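Local coordinates for protein GH5 (Bacteroidetes bacterium AC2a, PDB 4YHE) that probably hydrolyses beta-1,4-glucosidic bonds in cellulose-type polysaccharides, as a family 5 glycoside hydrolase linked with a polysaccharide utilization locus, at residues A360-A363 with M364-S367; D306-F309 with R310-Y313. One frame throughout, in Å; residues are numbered along the deposited sequence.

In the fold
Both contacts lie within single helices of the TIM barrel, on the same side of the chain's centre, and their own centres are about 11 Å apart. Interaction 2 comes first along the chain, on helix 304-323, which links barrel strands 291-296 and 327-332; interaction 1 follows on helix 357-369, after the last of the eight strands. The two helices touch directly: Leu-311 reaches Ala-360 with its CD2 atom, 3.5 Å from the alanine CA, and also packs against Ala-363. The small alanines of 360-363 thus meet a leucine of 310-313, and the two contacts belong to neighbouring helices of the layer around the parallel barrel.

Interaction 1: residues A360-A363 with M364-S367; sequences AVRA and MIDS
Arg-362 and Asp-366, one helical turn apart, form a side-on salt bridge on the more accessible flank of helix 357-369. Arg-362 NE donates to Asp-366 OD2 and Arg-362 NH2 to Asp-366 OD1, both at 2.9 Å, so each carboxylate oxygen receives one nitrogen. Both oxygens lie close to the guanidinium plane, but that plane is turned 37° from the carboxylate, and NH2 meets OD1 from above the carboxylate plane. Bends at chi2 and chi3 turn the arginine forward along the helix, toward Asp-366. Its NH1 is held by the backbone oxygen of Ala-53, which fixes the guanidinium from a second direction.

The buried flank is apolar and close-packed. Val-361 and Ile-365 run side by side, CG1 of the valine 3.7 Å from CD1 of the isoleucine, and both press on Phe-55. Met-364 places CG between its backbone N and carbonyl carbon, chi1 57°, which sets this methylene just 3.1 Å from Val-361 O; the bend farther out returns CE to 3.6 Å from Ala-360 O. The same methionine packs on Ile-16 of the first barrel strand and on Phe-314 and Cys-318 of helix 304-323.

Successive i to i+4 backbone bonds run underneath, among them Ile-365 N to Val-361 O at 3.0 Å, with an angle of 170° at the hydrogen. An i, i+4 ion pair outside and apolar side chains turned toward the first barrel strand and nearby loops are what an amphipathic outer helix of a TIM barrel presents.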
loop_
_atom_site.group_PDB
_atom_site.type_symbol
_atom_site.label_atom_id
_atom_site.label_comp_id
_atom_site.label_asym_id
_atom_site.label_seq_id
_atom_site.Cartn_x
_atom_site.Cartn_y
_atom_site.Cartn_z
ATOM N N ALA A 360 2.130 2.315 -19.150
ATOM C CA ALA A 360 2.536 1.802 -17.849
ATOM C C ALA A 360 1.436 0.962 -17.212
ATOM O O ALA A 360 1.696 -0.116 -16.703
ATOM C CB ALA A 360 2.894 2.980 -16.940
ATOM N N VAL A 361 0.203 1.454 -17.301
ATOM C CA VAL A 361 -0.935 0.836 -16.680
ATOM C C VAL A 361 -1.206 -0.515 -17.389
ATOM O O VAL A 361 -1.422 -1.519 -16.739
ATOM C CB VAL A 361 -2.147 1.812 -16.731
ATOM C CG1 VAL A 361 -3.462 1.131 -16.543
ATOM C CG2 VAL A 361 -1.983 2.886 -15.663
ATOM N N ARG A 362 -1.108 -0.504 -18.710
ATOM C CA ARG A 362 -1.266 -1.724 -19.507
ATOM C C ARG A 362 -0.172 -2.758 -19.189
ATOM O O ARG A 362 -0.487 -3.943 -19.033
ATOM C CB ARG A 362 -1.280 -1.370 -20.989
ATOM C CG ARG A 362 -2.493 -0.569 -21.456
ATOM C CD ARG A 362 -3.630 -1.462 -21.995
ATOM N NE ARG A 362 -4.101 -2.411 -21.005
ATOM C CZ ARG A 362 -4.918 -2.149 -19.989
ATOM N NH1 ARG A 362 -5.427 -0.945 -19.802
ATOM N NH2 ARG A 362 -5.229 -3.099 -19.130
ATOM N N ALA A 363 1.091 -2.321 -19.071
ATOM C CA ALA A 363 2.176 -3.226 -18.717
ATOM C C ALA A 363 1.871 -3.997 -17.437
ATOM O O ALA A 363 1.964 -5.241 -17.390
ATOM C CB ALA A 363 3.490 -2.496 -18.631
ATOM N N MET A 364 1.459 -3.280 -16.383
ATOM C CA MET A 364 1.252 -3.908 -15.110
ATOM C C MET A 364 -0.004 -4.802 -15.092
ATOM O O MET A 364 0.072 -5.987 -14.717
ATOM C CB MET A 364 1.276 -2.836 -13.980
ATOM C CG MET A 364 0.286 -1.708 -14.100
ATOM S SD MET A 364 0.526 -0.475 -12.751
ATOM C CE MET A 364 2.073 0.228 -13.138
ATOM N N ILE A 365 -1.139 -4.278 -15.558
ATOM C CA ILE A 365 -2.384 -5.004 -15.455
ATOM C C ILE A 365 -2.314 -6.208 -16.404
ATOM O O ILE A 365 -2.598 -7.297 -15.999
ATOM C CB ILE A 365 -3.579 -4.120 -15.810
ATOM C CG1 ILE A 365 -3.742 -3.035 -14.742
ATOM C CG2 ILE A 365 -4.875 -4.912 -15.953
ATOM C CD1 ILE A 365 -4.764 -1.993 -15.116
ATOM N N ASP A 366 -1.899 -5.994 -17.635
ATOM C CA ASP A 366 -2.004 -7.087 -18.631
ATOM C C ASP A 366 -1.019 -8.232 -18.317
ATOM O O ASP A 366 -1.311 -9.393 -18.598
ATOM C CB ASP A 366 -1.784 -6.566 -20.021
ATOM C CG ASP A 366 -2.877 -5.636 -20.467
ATOM O OD1 ASP A 366 -3.944 -5.620 -19.859
ATOM O OD2 ASP A 366 -2.679 -4.932 -21.454
ATOM N N SER A 367 0.112 -7.918 -17.679
ATOM C CA SER A 367 1.042 -8.961 -17.294
ATOM C C SER A 367 0.480 -9.816 -16.145
ATOM O O SER A 367 0.521 -11.047 -16.219
ATOM C CB SER A 367 2.408 -8.384 -16.966
ATOM O OG SER A 367 3.373 -9.409 -16.820
#

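Interaction 2: residues D306-F309 with R310-Y313; sequences DEEF and RLYY
Glu-307 and Arg-310 run alongside each other off the same flank of the helix and are joined by a salt bridge. Arg-310 NH1 donates to Glu-307 OE2 at 2.9 Å, entering on the oxygen's syn lone pair, and the oxygen sits at the guanidinium edge, in its plane. This is a single-nitrogen grip, with the two planes 59° apart. With CG opposite the backbone N (chi1 -177°) and the chain extended as far as NE, the side chain sets Arg-310 CD 3.5 Å from Glu-307 OE1. Each partner is also anchored outside: OE1 accepts from Arg-301 N, and Arg-310 NE donates to Ala-298 O. A glutamine in place of Glu-307 would probably leave the arginine without the charge that balances it and weaken the hold on its buried guanidinium.

Across the turn Leu-311 meets oxygens: its CG lies 3.5 Å from Glu-307 O, and its CD1, more loosely, 4.0 Å from Glu-308 OE2.

The backbone supplies regular helical bonds, Tyr-312 N to Glu-308 O and Tyr-313 N to Phe-309 O, both 2.9 Å.

Around the helix, Tyr-313 stacks edge-to-face with Trp-257 and Tyr-248; its hydroxyl is hydrogen-bonded to Asp-244 O, and that of Tyr-312, which packs on helix 377-382, to Glu-270 OE2. Leu-311 instead touches helix 357-369. Helix 304-323, packed against both, forms the beta-alpha-beta crossover from strand 291-296 to strand 327-332.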
loop_
_atom_site.group_PDB
_atom_site.type_symbol
_atom_site.label_atom_id
_atom_site.label_comp_id
_atom_site.label_asym_id
_atom_site.label_seq_id
_atom_site.Cartn_x
_atom_site.Cartn_y
_atom_site.Cartn_z
ATOM N N ASP A 306 14.680 4.579 -21.908
ATOM C CA ASP A 306 14.563 4.340 -20.452
ATOM C C ASP A 306 13.151 3.898 -20.007
ATOM O O ASP A 306 12.995 2.973 -19.176
ATOM C CB ASP A 306 14.987 5.559 -19.611
ATOM C CG ASP A 306 16.486 5.849 -19.670
ATOM O OD1 ASP A 306 17.275 5.040 -20.193
ATOM O OD2 ASP A 306 16.879 6.890 -19.119
ATOM N N GLU A 307 12.138 4.536 -20.571
ATOM C CA GLU A 307 10.764 4.167 -20.270
ATOM C C GLU A 307 10.506 2.704 -20.597
ATOM O O GLU A 307 9.769 2.062 -19.886
ATOM C CB GLU A 307 9.746 5.095 -20.965
ATOM C CG GLU A 307 8.287 4.911 -20.504
ATOM C CD GLU A 307 8.002 5.377 -19.068
ATOM O OE1 GLU A 307 8.952 5.812 -18.364
ATOM O OE2 GLU A 307 6.815 5.313 -18.647
ATOM N N GLU A 308 11.144 2.160 -21.637
ATOM C CA GLU A 308 10.925 0.733 -21.939
ATOM C C GLU A 308 11.389 -0.173 -20.800
ATOM O O GLU A 308 10.771 -1.220 -20.530
ATOM C CB GLU A 308 11.579 0.325 -23.265
ATOM C CG GLU A 308 10.877 0.880 -24.520
ATOM C CD GLU A 308 9.423 0.463 -24.640
ATOM O OE1 GLU A 308 9.130 -0.718 -24.497
ATOM O OE2 GLU A 308 8.567 1.320 -24.882
ATOM N N PHE A 309 12.460 0.235 -20.104
ATOM C CA PHE A 309 12.893 -0.508 -18.939
ATOM C C PHE A 309 11.905 -0.485 -17.777
ATOM O O PHE A 309 11.753 -1.481 -17.123
ATOM C CB PHE A 309 14.261 -0.044 -18.467
ATOM C CG PHE A 309 15.372 -0.591 -19.304
ATOM C CD1 PHE A 309 15.893 -1.842 -19.046
ATOM C CD2 PHE A 309 15.856 0.135 -20.389
ATOM C CE1 PHE A 309 16.917 -2.361 -19.843
ATOM C CE2 PHE A 309 16.868 -0.370 -21.174
ATOM C CZ PHE A 309 17.386 -1.624 -20.912
ATOM N N ARG A 310 11.271 0.660 -17.525
ATOM C CA ARG A 310 10.188 0.769 -16.557
ATOM C C ARG A 310 9.000 -0.177 -16.888
ATOM O O ARG A 310 8.457 -0.851 -16.012
ATOM C CB ARG A 310 9.746 2.234 -16.462
ATOM C CG ARG A 310 8.652 2.483 -15.420
ATOM C CD ARG A 310 7.865 3.728 -15.754
ATOM N NE ARG A 310 7.005 4.185 -14.688
ATOM C CZ ARG A 310 6.035 5.097 -14.802
ATOM N NH1 ARG A 310 5.723 5.635 -15.959
ATOM N NH2 ARG A 310 5.336 5.435 -13.747
ATOM N N LEU A 311 8.625 -0.249 -18.154
ATOM C CA LEU A 311 7.545 -1.133 -18.576
ATOM C C LEU A 311 7.940 -2.591 -18.399
ATOM O O LEU A 311 7.132 -3.375 -17.928
ATOM C CB LEU A 311 7.115 -0.856 -20.026
ATOM C CG LEU A 311 6.646 0.545 -20.364
ATOM C CD1 LEU A 311 6.088 0.627 -21.793
ATOM C CD2 LEU A 311 5.554 0.988 -19.406
ATOM N N TYR A 312 9.185 -2.922 -18.753
ATOM C CA TYR A 312 9.770 -4.247 -18.509
ATOM C C TYR A 312 9.724 -4.593 -17.036
ATOM O O TYR A 312 9.300 -5.653 -16.661
ATOM C CB TYR A 312 11.219 -4.331 -19.030
ATOM C CG TYR A 312 11.924 -5.591 -18.629
ATOM C CD1 TYR A 312 11.561 -6.823 -19.197
ATOM C CD2 TYR A 312 12.953 -5.582 -17.688
ATOM C CE1 TYR A 312 12.179 -7.990 -18.821
ATOM C CE2 TYR A 312 13.602 -6.752 -17.331
ATOM C CZ TYR A 312 13.204 -7.958 -17.902
ATOM O OH TYR A 312 13.800 -9.131 -17.575
ATOM N N TYR A 313 10.151 -3.668 -16.186
ATOM C CA TYR A 313 10.039 -3.882 -14.748
ATOM C C TYR A 313 8.622 -4.239 -14.303
ATOM O O TYR A 313 8.436 -5.217 -13.594
ATOM C CB TYR A 313 10.582 -2.637 -14.067
ATOM C CG TYR A 313 10.454 -2.538 -12.577
ATOM C CD1 TYR A 313 11.402 -3.120 -11.728
ATOM C CD2 TYR A 313 9.458 -1.778 -12.006
ATOM C CE1 TYR A 313 11.339 -2.947 -10.350
ATOM C CE2 TYR A 313 9.385 -1.605 -10.631
ATOM C CZ TYR A 313 10.317 -2.195 -9.807
ATOM O OH TYR A 313 10.241 -2.008 -8.456
#